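Local coordinates for protein proliferating cell nuclear antigen (Entamoeba histolytica, PDB 3P91) that probably encircles DNA as a ring-shaped processivity factor, keeping the replicative polymerase delta on its template during elongation, at residues C5-K10 with F65-P70. Numbering follows the deposited sequence.
Sequences CAFHAK and FQCLKP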
ATOM      1  N   CYS A   5       6.388  26.905 -34.104  1.00 29.50           N
ATOM      2  CA  CYS A   5       6.197  26.759 -32.657  1.00 29.39           C
ATOM      3  C   CYS A   5       7.119  27.659 -31.847  1.00 28.93           C
ATOM      4  O   CYS A   5       8.317  27.731 -32.120  1.00 31.22           O
ATOM      5  CB  CYS A   5       6.459  25.321 -32.224  1.00 28.93           C
ATOM      6  SG  CYS A   5       5.213  24.140 -32.699  1.00 42.01           S
ATOM      7  N   ALA A   6       6.562  28.316 -30.833  1.00 26.95           N
ATOM      8  CA  ALA A   6       7.339  29.160 -29.932  1.00 24.74           C
ATOM      9  C   ALA A   6       8.325  28.336 -29.113  1.00 25.53           C
ATOM     10  O   ALA A   6       9.413  28.804 -28.755  1.00 23.11           O
ATOM     11  CB  ALA A   6       6.418  29.932 -29.011  1.00 26.06           C
ATOM     12  N   PHE A   7       7.938  27.100 -28.821  1.00 23.54           N
ATOM     13  CA  PHE A   7       8.768  26.227 -28.015  1.00 21.64           C
ATOM     14  C   PHE A   7       8.573  24.767 -28.396  1.00 20.75           C
ATOM     15  O   PHE A   7       7.448  24.283 -28.505  1.00 21.81           O
ATOM     16  CB  PHE A   7       8.476  26.449 -26.525  1.00 22.69           C
ATOM     17  CG  PHE A   7       9.345  25.636 -25.607  1.00 21.94           C
ATOM     18  CD1 PHE A   7      10.719  25.813 -25.594  1.00 20.46           C
ATOM     19  CD2 PHE A   7       8.787  24.694 -24.757  1.00 21.16           C
ATOM     20  CE1 PHE A   7      11.516  25.062 -24.758  1.00 21.01           C
ATOM     21  CE2 PHE A   7       9.582  23.941 -23.919  1.00 19.62           C
ATOM     22  CZ  PHE A   7      10.946  24.125 -23.918  1.00 20.86           C
ATOM     23  N   HIS A   8       9.687  24.078 -28.612  1.00 20.67           N
ATOM     24  CA  HIS A   8       9.675  22.638 -28.827  1.00 22.22           C
ATOM     25  C   HIS A   8      10.824  21.970 -28.070  1.00 20.71           C
ATOM     26  O   HIS A   8      11.965  22.408 -28.135  1.00 19.81           O
ATOM     27  CB  HIS A   8       9.740  22.319 -30.323  1.00 22.15           C
ATOM     28  CG  HIS A   8      10.026  20.881 -30.629  1.00 21.88           C
ATOM     29  ND1 HIS A   8       9.080  19.888 -30.496  1.00 22.74           N
ATOM     30  CD2 HIS A   8      11.154  20.271 -31.063  1.00 21.87           C
ATOM     31  CE1 HIS A   8       9.615  18.727 -30.830  1.00 23.29           C
ATOM     32  NE2 HIS A   8      10.871  18.933 -31.177  1.00 22.31           N
ATOM     33  N   ALA A   9      10.521  20.902 -27.347  1.00 21.15           N
ATOM     34  CA  ALA A   9      11.557  20.202 -26.600  1.00 23.58           C
ATOM     35  C   ALA A   9      11.261  18.715 -26.451  1.00 23.67           C
ATOM     36  O   ALA A   9      10.161  18.335 -26.060  1.00 25.45           O
ATOM     37  CB  ALA A   9      11.746  20.845 -25.231  1.00 21.13           C
ATOM     38  N   LYS A  10      12.242  17.876 -26.770  1.00 22.62           N
ATOM     39  CA  LYS A  10      12.131  16.458 -26.467  1.00 24.23           C
ATOM     40  C   LYS A  10      13.235  16.019 -25.537  1.00 23.03           C
ATOM     41  O   LYS A  10      14.409  16.222 -25.820  1.00 22.75           O
ATOM     42  CB  LYS A  10      12.170  15.598 -27.723  1.00 26.22           C
ATOM     43  CG  LYS A  10      12.037  14.113 -27.415  1.00 25.19           C
ATOM     44  CD  LYS A  10      12.069  13.305 -28.685  1.00 28.72           C
ATOM     45  CE  LYS A  10      13.418  13.460 -29.350  1.00 31.58           C
ATOM     46  NZ  LYS A  10      13.309  13.546 -30.834  1.00 36.44           N
ATOM     47  N   PHE A  65      15.765  20.663 -28.984  1.00 21.37           N
ATOM     48  CA  PHE A  65      15.442  21.847 -28.202  1.00 20.72           C
ATOM     49  C   PHE A  65      15.453  23.106 -29.054  1.00 21.63           C
ATOM     50  O   PHE A  65      16.432  23.419 -29.717  1.00 21.15           O
ATOM     51  CB  PHE A  65      16.387  22.007 -27.006  1.00 22.61           C
ATOM     52  CG  PHE A  65      15.910  23.017 -25.994  1.00 22.10           C
ATOM     53  CD1 PHE A  65      15.131  22.623 -24.914  1.00 19.20           C
ATOM     54  CD2 PHE A  65      16.222  24.361 -26.134  1.00 20.32           C
ATOM     55  CE1 PHE A  65      14.679  23.547 -23.998  1.00 18.91           C
ATOM     56  CE2 PHE A  65      15.778  25.291 -25.212  1.00 19.40           C
ATOM     57  CZ  PHE A  65      15.006  24.883 -24.143  1.00 20.65           C
ATOM     58  N   GLN A  66      14.339  23.817 -29.025  1.00 20.67           N
ATOM     59  CA  GLN A  66      14.191  25.049 -29.757  1.00 19.51           C
ATOM     60  C   GLN A  66      13.380  26.003 -28.908  1.00 19.76           C
ATOM     61  O   GLN A  66      12.264  25.697 -28.505  1.00 20.85           O
ATOM     62  CB  GLN A  66      13.483  24.801 -31.097  1.00 21.58           C
ATOM     63  CG  GLN A  66      13.023  26.070 -31.824  1.00 20.73           C
ATOM     64  CD  GLN A  66      14.179  26.944 -32.309  1.00 24.13           C
ATOM     65  OE1 GLN A  66      15.352  26.572 -32.202  1.00 24.02           O
ATOM     66  NE2 GLN A  66      13.847  28.115 -32.849  1.00 24.82           N
ATOM     67  N   CYS A  67      13.961  27.158 -28.628  1.00 20.50           N
ATOM     68  CA  CYS A  67      13.257  28.237 -27.963  1.00 21.63           C
ATOM     69  C   CYS A  67      14.001  29.492 -28.367  1.00 21.18           C
ATOM     70  O   CYS A  67      14.969  29.877 -27.734  1.00 22.65           O
ATOM     71  CB  CYS A  67      13.268  28.046 -26.445  1.00 21.70           C
ATOM     72  SG  CYS A  67      12.067  29.045 -25.548  1.00 19.96           S
ATOM     73  N   LEU A  68      13.556  30.103 -29.458  1.00 23.12           N
ATOM     74  CA  LEU A  68      14.283  31.199 -30.084  1.00 22.99           C
ATOM     75  C   LEU A  68      14.217  32.431 -29.202  1.00 23.72           C
ATOM     76  O   LEU A  68      15.223  33.097 -28.955  1.00 22.15           O
ATOM     77  CB  LEU A  68      13.706  31.502 -31.475  1.00 22.16           C
ATOM     78  CG  LEU A  68      14.587  32.356 -32.396  1.00 24.63           C
ATOM     79  CD1 LEU A  68      15.740  31.523 -32.932  1.00 23.78           C
ATOM     80  CD2 LEU A  68      13.795  32.970 -33.538  1.00 23.15           C
ATOM     81  N   LYS A  69      13.015  32.724 -28.728  1.00 25.10           N
ATOM     82  CA  LYS A  69      12.805  33.844 -27.830  1.00 25.35           C
ATOM     83  C   LYS A  69      12.304  33.318 -26.486  1.00 27.47           C
ATOM     84  O   LYS A  69      11.572  32.329 -26.434  1.00 26.57           O
ATOM     85  CB  LYS A  69      11.814  34.837 -28.445  1.00 21.71           C
ATOM     86  CG  LYS A  69      12.237  35.317 -29.832  1.00 29.42           C
ATOM     87  CD  LYS A  69      11.295  36.375 -30.420  1.00 29.11           C
ATOM     88  N   PRO A  70      12.709  33.975 -25.392  1.00 25.72           N
ATOM     89  CA  PRO A  70      12.296  33.568 -24.045  1.00 25.12           C
ATOM     90  C   PRO A  70      10.784  33.590 -23.859  1.00 26.58           C
ATOM     91  O   PRO A  70      10.109  34.512 -24.300  1.00 26.87           O
ATOM     92  CB  PRO A  70      12.943  34.625 -23.148  1.00 22.95           C
ATOM     93  CG  PRO A  70      14.066  35.167 -23.950  1.00 25.53           C
ATOM     94  CD  PRO A  70      13.601  35.144 -25.365  1.00 23.54           C
TER
HETATM   95  O   HOH W   1      11.268  28.524 -31.023  1.00 22.15           O
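An antiparallel strand pair at the margin of a sheet of the N-terminal domain brings His8 opposite Gln66. Two backbone bonds define them as a hydrogen-bonded pair: His8 N to Gln66 O at 3.0 Å and Gln66 N to His8 O at 2.9 Å. Both oxygens also receive a CA-H from the other strand, Phe7 CA for Gln66 O and Phe65 CA for His8 O. The next pair, Ala9 with Phe65, is non-hydrogen-bonded, and here Ala9 CB packs against Phe65 CD1 at 3.8 Å. In this sheet of the PCNA fold, strand 62-66 is outermost within the chain, while 7-11 lies between it and 92-97, where Ala6 and Phe7 both face Val97 in a classic beta bulge. On the face bearing Ala9, Phe7 turns its edge to the face of Phe65 in an offset edge-to-face stack, planes at 78° and centroids 5.4 Å apart, with Phe7 CE1 3.5 Å from Phe65 CZ. A chi1 of -177° swings the Phe7 ring away from its own backbone nitrogen, and CD1 then lies 3.5 Å from Cys67 CB, with Cys67 SG oblique to the ring. Cys35 of strand 30-36 touches the side chains of Phe7 and Cys67. Beyond Phe7 and Cys67 the chains part, and a water bridges them, donating to Ala6 O at 2.9 Å and accepting from Leu68 N, with a weak third bond from Gln66 NE2.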